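Local coordinates for dicer Related Helicase (Caenorhabditis elegans, PDB 6M6Q), which probably binds RNA and hydrolyses ATP as an RLR-subfamily helicase, here represented by its all-helical N-terminal domain, at residues B[23-28]-B[151-156]; B[28-33]-B[183-188]; B[197-202]-B[295-300]. All blocks are in the same frame, centred on the assembly; numbering follows the deposited sequence.

Contact 1: residues B[23-28]-B[151-156]; sequences PYFPAY and YSHWED
Tyr-151 meets helix 25-29 chiefly through its carbonyl, which lies at the edge of the Tyr-28 ring with Tyr-151 O 3.7 Å from Tyr-28 CE1. The carbonyl of Ser-152 serves two aromatic edges at once: Ser-152 O lies near the plane of both rings, 3.5 Å from Tyr-28 CD1 and 3.4 Å from Phe-25 CE1. Here helix 146-152 closes in a Schellman motif, a classic C-terminal stop: Trp-154 adopts a positive phi of 62°, and two bonds run back into the last turn. His-153 and Trp-154 meet different rings. His-153 lies almost parallel to Phe-25, with planes 5° apart but slid so that the rings barely overlap; His-153 CE1 is 3.3 Å from Phe-25 CE1. Hydrogen bonds at both imidazole nitrogens, ND1 with Leu-18 O and NE2 with Asp-138 OD1, probably fix the rotation of this ring. Trp-154 makes a T-shaped pair with Tyr-28, pointing its indole edge at the phenol face, and Trp-154 NE1 comes within 3.4 Å of Tyr-28 CZ. Tyr-28 CG stands anti to the backbone N (chi1 -172°), which carries the ring toward segment 151-156, and its OH is hydrogen-bonded with Leu-270 O. A leucine in place of Tyr-28 would probably leave the indole edge without its aromatic face and Leu-270 O without its hydroxyl mate.

Contact 2: residues B[28-33]-B[183-188]; sequences YFRLLK and GYQKLD
Tyr-28 approaches helix 186-193 with its backbone rather than its ring: Leu-187 CD2 packs 3.9 Å from Tyr-28 N. Arg-30, in the short 3-10 turn that follows helix 25-29, carries the polar part of the contact and illustrates how a buried charge can be held by several partners. Its chain bends at chi3 (-64°), setting the guanidinium beside the carboxylate of Asp-188. The grip is side-on and two-pronged, Arg-30 NE to Asp-188 OD2 at 2.9 Å and Arg-30 NH2 to Asp-188 OD1 also at 2.9 Å, both nearly straight. The acid lies close to the guanidinium plane, yet the two flat groups are twisted 33° apart, and the NE bond reaches OD2 from above the carboxylate plane. Arg-30 NH2 has a further, weak bond to Gly-183 O at 2.9 Å, bent to 123°.

Asp-188 also works for its own helix. Asp-188 OD1 accepts Gln-185 N at 2.8 Å with its anti lone pair. Gln-185 is the N-cap residue, and this bond, from the third helical residue back to the N-cap, is one half of a capping box. One oxygen therefore both ties down the helix start and receives the arginine, which probably favours the charged form of the carboxylate. Leu-31 supplies the apolar part: it crosses Leu-187 at about a right angle, Leu-31 CD1 touching Leu-187 CD2 at 3.9 Å.

Around this pair, Arg-30 NH1 bonds to Leu-128 O and its guanidinium makes a cation-pi contact with Phe-129. Leu-31 packs on Leu-266, Phe-269 and Leu-270 of helix 262-271, while Phe-29 turns to helix 131-144 and Leu-32 to helix 146-152, so several helices converge on this short segment.

Contact 3: residues B[197-202]-B[295-300]; sequences MIIMKH and DAMKND
A partly buried, mainly van der Waals contact sets Ile-198, Ile-199 and His-202, on one side of helix 196-204, against Ala-296, Met-297, Asn-299 and Asp-300 in the loop that joins helices 288-295 and 301-310. The backbones come close where Ile-199 faces Ala-296, with CA atoms 4.9 Å apart. Ile-199 splits its branches: CG2, anti to the backbone N, reaches Ala-296 CB at 3.9 Å, and CG1, anti to the carbonyl carbon (chi1 -53°), meets Met-297 CG at 3.8 Å. One turn on, His-202 CB rests 3.7 Å from Ala-296 CB.

Its imidazole stacks with the amide of Asn-299, the planes 22° apart and Asn-299 ND2 over one face near the rim. Asn-299 ND2 makes no hydrogen bond to the ring; it donates instead to Asp-295 O at 3.1 Å, which probably helps to keep the amide over the imidazole. His-202 ND1 bonds weakly to Ile-198 O, and Lys-201 NZ lies over the other face.

Ile-198 CG2 meets Asp-300 OD1 at 3.5 Å. Asp-300 is the N-cap of helix 301-310: OD2 is weakly bonded to Ala-302 N, and OD1 is bonded with Asn-303 ND2. Met-297 continues onto Leu-307 of that helix, Lys-298 packs on helix 314-333, and Met-200 turns to helix 210-221.

Contacts 1 and 2 form one continuous region: their centres are 10 Å apart, they share Tyr-28 and helix 25-29, and Leu-32 touches Ser-152 between them. Their segments alternate along the chain, so the short N-terminal helix is joined both to the end of helix 146-152 and to the start of helix 186-193. Contact 3 stands apart, about 21 Å between centres from contact 2 and 26 Å from contact 1, and comes later in series. Helix 186-193 is followed directly by helix 196-204, which carries contact 3, so consecutive helices link the two regions of this strand-free N-terminal domain, where long-range contacts join helices and their ends.

Contact 1: residues B[23-28]-B[151-156]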
loop_
_atom_site.group_PDB
_atom_site.type_symbol
_atom_site.label_atom_id
_atom_site.label_comp_id
_atom_site.label_asym_id
_atom_site.label_seq_id
_atom_site.Cartn_x
_atom_site.Cartn_y
_atom_site.Cartn_z
ATOM N N PRO B 23 -6.755 -18.723 -5.446
ATOM C CA PRO B 23 -6.177 -17.728 -4.552
ATOM C C PRO B 23 -5.356 -16.659 -5.293
ATOM O O PRO B 23 -5.282 -15.541 -4.807
ATOM C CB PRO B 23 -5.231 -18.523 -3.627
ATOM C CG PRO B 23 -5.683 -19.969 -3.752
ATOM C CD PRO B 23 -6.369 -20.088 -5.097
ATOM N N TYR B 24 -4.724 -17.044 -6.412
ATOM C CA TYR B 24 -3.714 -16.245 -7.144
ATOM C C TYR B 24 -4.394 -15.381 -8.229
ATOM O O TYR B 24 -3.683 -14.575 -8.868
ATOM C CB TYR B 24 -2.657 -17.181 -7.728
ATOM C CG TYR B 24 -1.988 -18.083 -6.718
ATOM C CD1 TYR B 24 -0.903 -17.641 -5.982
ATOM C CD2 TYR B 24 -2.412 -19.393 -6.517
ATOM C CE1 TYR B 24 -0.248 -18.468 -5.082
ATOM C CE2 TYR B 24 -1.771 -20.233 -5.617
ATOM C CZ TYR B 24 -0.697 -19.762 -4.883
ATOM O OH TYR B 24 -0.054 -20.560 -3.988
ATOM N N PHE B 25 -5.723 -15.484 -8.403
ATOM C CA PHE B 25 -6.465 -14.741 -9.460
ATOM C C PHE B 25 -6.610 -13.247 -9.134
ATOM O O PHE B 25 -6.315 -12.441 -9.995
ATOM C CB PHE B 25 -7.831 -15.346 -9.776
ATOM C CG PHE B 25 -8.677 -14.475 -10.679
ATOM C CD1 PHE B 25 -8.378 -14.325 -12.026
ATOM C CD2 PHE B 25 -9.752 -13.766 -10.174
ATOM C CE1 PHE B 25 -9.152 -13.510 -12.845
ATOM C CE2 PHE B 25 -10.537 -12.972 -10.998
ATOM C CZ PHE B 25 -10.229 -12.839 -12.329
ATOM N N PRO B 26 -7.164 -12.795 -7.972
ATOM C CA PRO B 26 -7.421 -11.364 -7.765
ATOM C C PRO B 26 -6.243 -10.453 -8.162
ATOM O O PRO B 26 -6.466 -9.514 -8.874
ATOM C CB PRO B 26 -7.681 -11.276 -6.251
ATOM C CG PRO B 26 -8.315 -12.602 -5.930
ATOM C CD PRO B 26 -7.571 -13.595 -6.809
ATOM N N ALA B 27 -5.030 -10.789 -7.717
ATOM C CA ALA B 27 -3.786 -10.009 -7.931
ATOM C C ALA B 27 -3.410 -10.030 -9.410
ATOM O O ALA B 27 -2.943 -8.999 -9.923
ATOM C CB ALA B 27 -2.661 -10.560 -7.088
ATOM N N TYR B 28 -3.538 -11.177 -10.051
ATOM C CA TYR B 28 -3.203 -11.341 -11.470
ATOM C C TYR B 28 -4.168 -10.481 -12.295
ATOM O O TYR B 28 -3.694 -9.687 -13.125
ATOM C CB TYR B 28 -3.194 -12.814 -11.875
ATOM C CG TYR B 28 -2.658 -13.022 -13.271
ATOM C CD1 TYR B 28 -3.511 -13.182 -14.354
ATOM C CD2 TYR B 28 -1.301 -12.930 -13.526
ATOM C CE1 TYR B 28 -3.026 -13.282 -15.642
ATOM C CE2 TYR B 28 -0.801 -13.049 -14.810
ATOM C CZ TYR B 28 -1.667 -13.219 -15.872
ATOM O OH TYR B 28 -1.167 -13.360 -17.136
ATOM N N TYR B 151 -7.432 -14.614 -21.075
ATOM C CA TYR B 151 -6.003 -14.316 -20.824
ATOM C C TYR B 151 -5.801 -14.034 -19.324
ATOM O O TYR B 151 -4.748 -14.463 -18.754
ATOM C CB TYR B 151 -5.556 -13.160 -21.722
ATOM C CG TYR B 151 -4.064 -12.954 -21.774
ATOM C CD1 TYR B 151 -3.270 -13.647 -22.673
ATOM C CD2 TYR B 151 -3.440 -12.069 -20.910
ATOM C CE1 TYR B 151 -1.890 -13.481 -22.700
ATOM C CE2 TYR B 151 -2.064 -11.881 -20.933
ATOM C CZ TYR B 151 -1.285 -12.585 -21.836
ATOM O OH TYR B 151 0.071 -12.424 -21.850
ATOM N N SER B 152 -6.795 -13.393 -18.694
ATOM C CA SER B 152 -6.795 -13.021 -17.252
ATOM C C SER B 152 -7.009 -14.269 -16.377
ATOM O O SER B 152 -6.717 -14.195 -15.154
ATOM C CB SER B 152 -7.830 -11.948 -16.965
ATOM O OG SER B 152 -9.127 -12.504 -16.809
ATOM N N HIS B 153 -7.456 -15.378 -16.989
ATOM C CA HIS B 153 -7.807 -16.658 -16.314
ATOM C C HIS B 153 -6.881 -17.813 -16.768
ATOM O O HIS B 153 -7.114 -18.950 -16.315
ATOM C CB HIS B 153 -9.270 -16.994 -16.605
ATOM C CG HIS B 153 -10.249 -16.212 -15.807
ATOM N ND1 HIS B 153 -10.424 -16.415 -14.460
ATOM C CD2 HIS B 153 -11.167 -15.290 -16.176
ATOM C CE1 HIS B 153 -11.386 -15.619 -14.026
ATOM N NE2 HIS B 153 -11.862 -14.934 -15.057
ATOM N N TRP B 154 -5.890 -17.547 -17.634
ATOM C CA TRP B 154 -4.945 -18.570 -18.185
ATOM C C TRP B 154 -5.719 -19.641 -19.001
ATOM O O TRP B 154 -5.479 -20.866 -18.779
ATOM C CB TRP B 154 -4.122 -19.246 -17.066
ATOM C CG TRP B 154 -3.304 -18.348 -16.187
ATOM C CD1 TRP B 154 -3.039 -17.016 -16.358
ATOM C CD2 TRP B 154 -2.561 -18.756 -15.018
ATOM N NE1 TRP B 154 -2.212 -16.567 -15.359
ATOM C CE2 TRP B 154 -1.899 -17.614 -14.526
ATOM C CE3 TRP B 154 -2.414 -19.962 -14.328
ATOM C CZ2 TRP B 154 -1.104 -17.649 -13.382
ATOM C CZ3 TRP B 154 -1.626 -19.997 -13.199
ATOM C CH2 TRP B 154 -0.971 -18.858 -12.742
ATOM N N GLU B 155 -6.577 -19.218 -19.925
ATOM C CA GLU B 155 -7.331 -20.110 -20.840
ATOM C C GLU B 155 -6.354 -20.851 -21.768
ATOM O O GLU B 155 -5.445 -20.197 -22.319
ATOM C CB GLU B 155 -8.332 -19.285 -21.647
ATOM C CG GLU B 155 -9.365 -20.101 -22.374
ATOM C CD GLU B 155 -10.396 -19.253 -23.085
ATOM O OE1 GLU B 155 -9.986 -18.370 -23.864
ATOM O OE2 GLU B 155 -11.599 -19.454 -22.839
ATOM N N ASP B 156 -6.572 -22.163 -21.935
ATOM C CA ASP B 156 -5.852 -23.080 -22.868
ATOM C C ASP B 156 -4.368 -23.167 -22.470
ATOM O O ASP B 156 -3.557 -23.547 -23.331
ATOM C CB ASP B 156 -6.015 -22.663 -24.342
ATOM C CG ASP B 156 -7.455 -22.576 -24.831
ATOM O OD1 ASP B 156 -8.325 -23.286 -24.256
ATOM O OD2 ASP B 156 -7.698 -21.794 -25.779
#

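Contact 2: residues B[28-33]-B[183-188]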
loop_
_atom_site.group_PDB
_atom_site.type_symbol
_atom_site.label_atom_id
_atom_site.label_comp_id
_atom_site.label_asym_id
_atom_site.label_seq_id
_atom_site.Cartn_x
_atom_site.Cartn_y
_atom_site.Cartn_z
ATOM N N TYR B 28 -3.538 -11.177 -10.051
ATOM C CA TYR B 28 -3.203 -11.341 -11.470
ATOM C C TYR B 28 -4.168 -10.481 -12.295
ATOM O O TYR B 28 -3.694 -9.687 -13.125
ATOM C CB TYR B 28 -3.194 -12.814 -11.875
ATOM C CG TYR B 28 -2.658 -13.022 -13.271
ATOM C CD1 TYR B 28 -3.511 -13.182 -14.354
ATOM C CD2 TYR B 28 -1.301 -12.930 -13.526
ATOM C CE1 TYR B 28 -3.026 -13.282 -15.642
ATOM C CE2 TYR B 28 -0.801 -13.049 -14.810
ATOM C CZ TYR B 28 -1.667 -13.219 -15.872
ATOM O OH TYR B 28 -1.167 -13.360 -17.136
ATOM N N PHE B 29 -5.465 -10.550 -12.002
ATOM C CA PHE B 29 -6.510 -9.745 -12.691
ATOM C C PHE B 29 -6.191 -8.247 -12.555
ATOM O O PHE B 29 -6.424 -7.513 -13.517
ATOM C CB PHE B 29 -7.899 -10.049 -12.139
ATOM C CG PHE B 29 -9.003 -9.270 -12.805
ATOM C CD1 PHE B 29 -9.581 -9.718 -13.976
ATOM C CD2 PHE B 29 -9.439 -8.062 -12.276
ATOM C CE1 PHE B 29 -10.582 -8.987 -14.601
ATOM C CE2 PHE B 29 -10.441 -7.335 -12.902
ATOM C CZ PHE B 29 -11.021 -7.806 -14.055
ATOM N N ARG B 30 -5.662 -7.824 -11.397
ATOM C CA ARG B 30 -5.379 -6.394 -11.059
ATOM C C ARG B 30 -4.152 -5.873 -11.816
ATOM O O ARG B 30 -3.942 -4.673 -11.768
ATOM C CB ARG B 30 -5.208 -6.212 -9.546
ATOM C CG ARG B 30 -6.525 -6.286 -8.788
ATOM C CD ARG B 30 -6.428 -5.799 -7.374
ATOM N NE ARG B 30 -5.546 -6.601 -6.538
ATOM C CZ ARG B 30 -5.952 -7.552 -5.678
ATOM N NH1 ARG B 30 -7.234 -7.869 -5.574
ATOM N NH2 ARG B 30 -5.063 -8.177 -4.923
ATOM N N LEU B 31 -3.440 -6.718 -12.574
ATOM C CA LEU B 31 -2.402 -6.255 -13.550
ATOM C C LEU B 31 -3.100 -5.652 -14.787
ATOM O O LEU B 31 -2.433 -4.877 -15.519
ATOM C CB LEU B 31 -1.460 -7.411 -13.918
ATOM C CG LEU B 31 -0.624 -7.979 -12.759
ATOM C CD1 LEU B 31 -0.063 -9.350 -13.093
ATOM C CD2 LEU B 31 0.504 -7.046 -12.389
ATOM N N LEU B 32 -4.420 -5.873 -14.930
ATOM C CA LEU B 32 -5.286 -5.260 -15.997
ATOM C C LEU B 32 -6.133 -4.105 -15.432
ATOM O O LEU B 32 -7.083 -3.697 -16.115
ATOM C CB LEU B 32 -6.233 -6.324 -16.585
ATOM C CG LEU B 32 -5.619 -7.353 -17.521
ATOM C CD1 LEU B 32 -6.569 -8.525 -17.701
ATOM C CD2 LEU B 32 -5.289 -6.729 -18.857
ATOM N N LYS B 33 -5.857 -3.632 -14.221
ATOM C CA LYS B 33 -6.704 -2.615 -13.541
ATOM C C LYS B 33 -6.789 -1.325 -14.385
ATOM O O LYS B 33 -7.836 -0.693 -14.339
ATOM C CB LYS B 33 -6.195 -2.352 -12.121
ATOM C CG LYS B 33 -4.920 -1.530 -11.989
ATOM C CD LYS B 33 -4.642 -1.172 -10.538
ATOM C CE LYS B 33 -3.885 0.109 -10.371
ATOM N NZ LYS B 33 -3.234 0.165 -9.046
ATOM N N GLY B 183 -7.259 -9.454 -1.017
ATOM C CA GLY B 183 -6.459 -8.421 -0.339
ATOM C C GLY B 183 -5.184 -8.128 -1.094
ATOM O O GLY B 183 -4.926 -8.815 -2.089
ATOM N N TYR B 184 -4.407 -7.146 -0.617
ATOM C CA TYR B 184 -3.095 -6.745 -1.176
ATOM C C TYR B 184 -2.157 -7.959 -1.157
ATOM O O TYR B 184 -2.023 -8.602 -0.099
ATOM C CB TYR B 184 -2.519 -5.542 -0.410
ATOM C CG TYR B 184 -2.883 -4.202 -1.000
ATOM C CD1 TYR B 184 -2.168 -3.672 -2.066
ATOM C CD2 TYR B 184 -3.971 -3.481 -0.529
ATOM C CE1 TYR B 184 -2.528 -2.469 -2.651
ATOM C CE2 TYR B 184 -4.339 -2.270 -1.097
ATOM C CZ TYR B 184 -3.610 -1.757 -2.157
ATOM O OH TYR B 184 -3.975 -0.572 -2.732
ATOM N N GLN B 185 -1.498 -8.236 -2.285
ATOM C CA GLN B 185 -0.477 -9.307 -2.398
ATOM C C GLN B 185 0.856 -8.700 -2.821
ATOM O O GLN B 185 0.859 -7.570 -3.349
ATOM C CB GLN B 185 -0.930 -10.382 -3.385
ATOM C CG GLN B 185 -2.260 -11.034 -3.020
ATOM C CD GLN B 185 -2.191 -11.810 -1.728
ATOM O OE1 GLN B 185 -1.162 -12.386 -1.368
ATOM N NE2 GLN B 185 -3.292 -11.816 -1.007
ATOM N N LYS B 186 1.943 -9.434 -2.598
ATOM C CA LYS B 186 3.307 -9.040 -3.018
ATOM C C LYS B 186 3.255 -8.512 -4.462
ATOM O O LYS B 186 3.769 -7.435 -4.709
ATOM C CB LYS B 186 4.259 -10.226 -2.868
ATOM C CG LYS B 186 5.483 -9.938 -2.022
ATOM C CD LYS B 186 6.592 -10.938 -2.195
ATOM C CE LYS B 186 6.449 -12.148 -1.304
ATOM N NZ LYS B 186 7.413 -13.210 -1.681
ATOM N N LEU B 187 2.592 -9.242 -5.351
ATOM C CA LEU B 187 2.428 -8.899 -6.789
ATOM C C LEU B 187 1.977 -7.433 -6.947
ATOM O O LEU B 187 2.582 -6.707 -7.786
ATOM C CB LEU B 187 1.404 -9.858 -7.413
ATOM C CG LEU B 187 1.200 -9.704 -8.913
ATOM C CD1 LEU B 187 2.539 -9.652 -9.643
ATOM C CD2 LEU B 187 0.323 -10.827 -9.456
ATOM N N ASP B 188 0.935 -7.025 -6.221
ATOM C CA ASP B 188 0.360 -5.663 -6.315
ATOM C C ASP B 188 1.449 -4.636 -5.930
ATOM O O ASP B 188 1.506 -3.569 -6.578
ATOM C CB ASP B 188 -0.903 -5.516 -5.456
ATOM C CG ASP B 188 -2.022 -6.514 -5.742
ATOM O OD1 ASP B 188 -2.254 -7.413 -4.863
ATOM O OD2 ASP B 188 -2.708 -6.352 -6.782
#

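Contact 3: residues B[197-202]-B[295-300]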
loop_
_atom_site.group_PDB
_atom_site.type_symbol
_atom_site.label_atom_id
_atom_site.label_comp_id
_atom_site.label_asym_id
_atom_site.label_seq_id
_atom_site.Cartn_x
_atom_site.Cartn_y
_atom_site.Cartn_z
ATOM N N MET B 197 10.200 0.464 -18.049
ATOM C CA MET B 197 11.047 0.859 -19.207
ATOM C C MET B 197 12.495 0.404 -18.979
ATOM O O MET B 197 13.105 -0.127 -19.919
ATOM C CB MET B 197 11.024 2.361 -19.452
ATOM C CG MET B 197 11.075 2.682 -20.906
ATOM S SD MET B 197 11.366 4.388 -21.202
ATOM C CE MET B 197 10.742 4.519 -22.877
ATOM N N ILE B 198 13.011 0.603 -17.775
ATOM C CA ILE B 198 14.411 0.259 -17.389
ATOM C C ILE B 198 14.556 -1.279 -17.320
ATOM O O ILE B 198 15.617 -1.793 -17.706
ATOM C CB ILE B 198 14.784 0.950 -16.061
ATOM C CG1 ILE B 198 14.466 2.451 -16.082
ATOM C CG2 ILE B 198 16.243 0.697 -15.714
ATOM C CD1 ILE B 198 14.268 3.058 -14.708
ATOM N N ILE B 199 13.501 -1.990 -16.912
ATOM C CA ILE B 199 13.478 -3.482 -16.861
ATOM C C ILE B 199 13.532 -4.016 -18.308
ATOM O O ILE B 199 14.303 -4.958 -18.559
ATOM C CB ILE B 199 12.249 -3.998 -16.077
ATOM C CG1 ILE B 199 12.156 -3.354 -14.690
ATOM C CG2 ILE B 199 12.267 -5.516 -15.985
ATOM C CD1 ILE B 199 10.785 -3.425 -14.052
ATOM N N MET B 200 12.777 -3.411 -19.233
ATOM C CA MET B 200 12.695 -3.859 -20.654
ATOM C C MET B 200 14.076 -3.678 -21.314
ATOM O O MET B 200 14.513 -4.612 -22.026
ATOM C CB MET B 200 11.617 -3.073 -21.418
ATOM C CG MET B 200 11.430 -3.481 -22.888
ATOM S SD MET B 200 10.214 -4.801 -23.134
ATOM C CE MET B 200 11.224 -6.232 -22.765
ATOM N N LYS B 201 14.768 -2.570 -21.017
ATOM C CA LYS B 201 16.104 -2.226 -21.591
ATOM C C LYS B 201 17.142 -3.274 -21.159
ATOM O O LYS B 201 17.909 -3.733 -22.035
ATOM C CB LYS B 201 16.522 -0.815 -21.158
ATOM C CG LYS B 201 17.948 -0.405 -21.520
ATOM C CD LYS B 201 18.261 1.088 -21.288
ATOM C CE LYS B 201 18.169 1.533 -19.833
ATOM N NZ LYS B 201 19.176 0.868 -18.960
ATOM N N HIS B 202 17.172 -3.638 -19.871
ATOM C CA HIS B 202 18.192 -4.549 -19.284
ATOM C C HIS B 202 17.928 -5.991 -19.719
ATOM O O HIS B 202 18.921 -6.731 -19.916
ATOM C CB HIS B 202 18.253 -4.421 -17.761
ATOM C CG HIS B 202 18.980 -3.204 -17.295
ATOM N ND1 HIS B 202 18.374 -2.235 -16.518
ATOM C CD2 HIS B 202 20.246 -2.776 -17.509
ATOM C CE1 HIS B 202 19.242 -1.277 -16.253
ATOM N NE2 HIS B 202 20.395 -1.588 -16.839
ATOM N N ASP B 295 18.108 -8.934 -11.985
ATOM C CA ASP B 295 19.321 -8.281 -12.543
ATOM C C ASP B 295 18.898 -7.065 -13.379
ATOM O O ASP B 295 19.750 -6.201 -13.607
ATOM C CB ASP B 295 20.188 -9.282 -13.321
ATOM C CG ASP B 295 20.952 -10.253 -12.426
ATOM O OD1 ASP B 295 21.487 -9.794 -11.385
ATOM O OD2 ASP B 295 20.995 -11.469 -12.762
ATOM N N ALA B 296 17.633 -7.008 -13.816
ATOM C CA ALA B 296 17.051 -5.903 -14.614
ATOM C C ALA B 296 16.421 -4.843 -13.689
ATOM O O ALA B 296 15.987 -3.778 -14.202
ATOM C CB ALA B 296 16.037 -6.465 -15.587
ATOM N N MET B 297 16.371 -5.107 -12.384
ATOM C CA MET B 297 15.711 -4.219 -11.388
ATOM C C MET B 297 16.704 -3.717 -10.318
ATOM O O MET B 297 16.364 -2.735 -9.638
ATOM C CB MET B 297 14.555 -4.948 -10.703
ATOM C CG MET B 297 13.346 -5.102 -11.592
ATOM S SD MET B 297 12.102 -6.156 -10.842
ATOM C CE MET B 297 11.503 -5.050 -9.564
ATOM N N LYS B 298 17.897 -4.304 -10.212
ATOM C CA LYS B 298 18.879 -3.962 -9.146
ATOM C C LYS B 298 19.644 -2.662 -9.486
ATOM O O LYS B 298 20.335 -2.152 -8.583
ATOM C CB LYS B 298 19.837 -5.131 -8.927
ATOM C CG LYS B 298 20.659 -5.529 -10.142
ATOM C CD LYS B 298 21.926 -6.289 -9.787
ATOM C CE LYS B 298 22.746 -6.678 -11.000
ATOM N NZ LYS B 298 23.919 -7.503 -10.626
ATOM N N ASN B 299 19.451 -2.080 -10.675
ATOM C CA ASN B 299 20.382 -1.061 -11.255
ATOM C C ASN B 299 20.006 0.365 -10.840
ATOM O O ASN B 299 20.912 1.197 -10.791
ATOM C CB ASN B 299 20.412 -1.107 -12.773
ATOM C CG ASN B 299 20.557 -2.509 -13.292
ATOM O OD1 ASN B 299 21.665 -3.020 -13.408
ATOM N ND2 ASN B 299 19.436 -3.155 -13.547
ATOM N N ASP B 300 18.718 0.665 -10.688
ATOM C CA ASP B 300 18.236 2.051 -10.411
ATOM C C ASP B 300 17.496 2.069 -9.072
ATOM O O ASP B 300 16.903 1.071 -8.682
ATOM C CB ASP B 300 17.397 2.592 -11.571
ATOM C CG ASP B 300 16.019 1.973 -11.680
ATOM O OD1 ASP B 300 15.928 0.854 -12.243
ATOM O OD2 ASP B 300 15.044 2.629 -11.239
#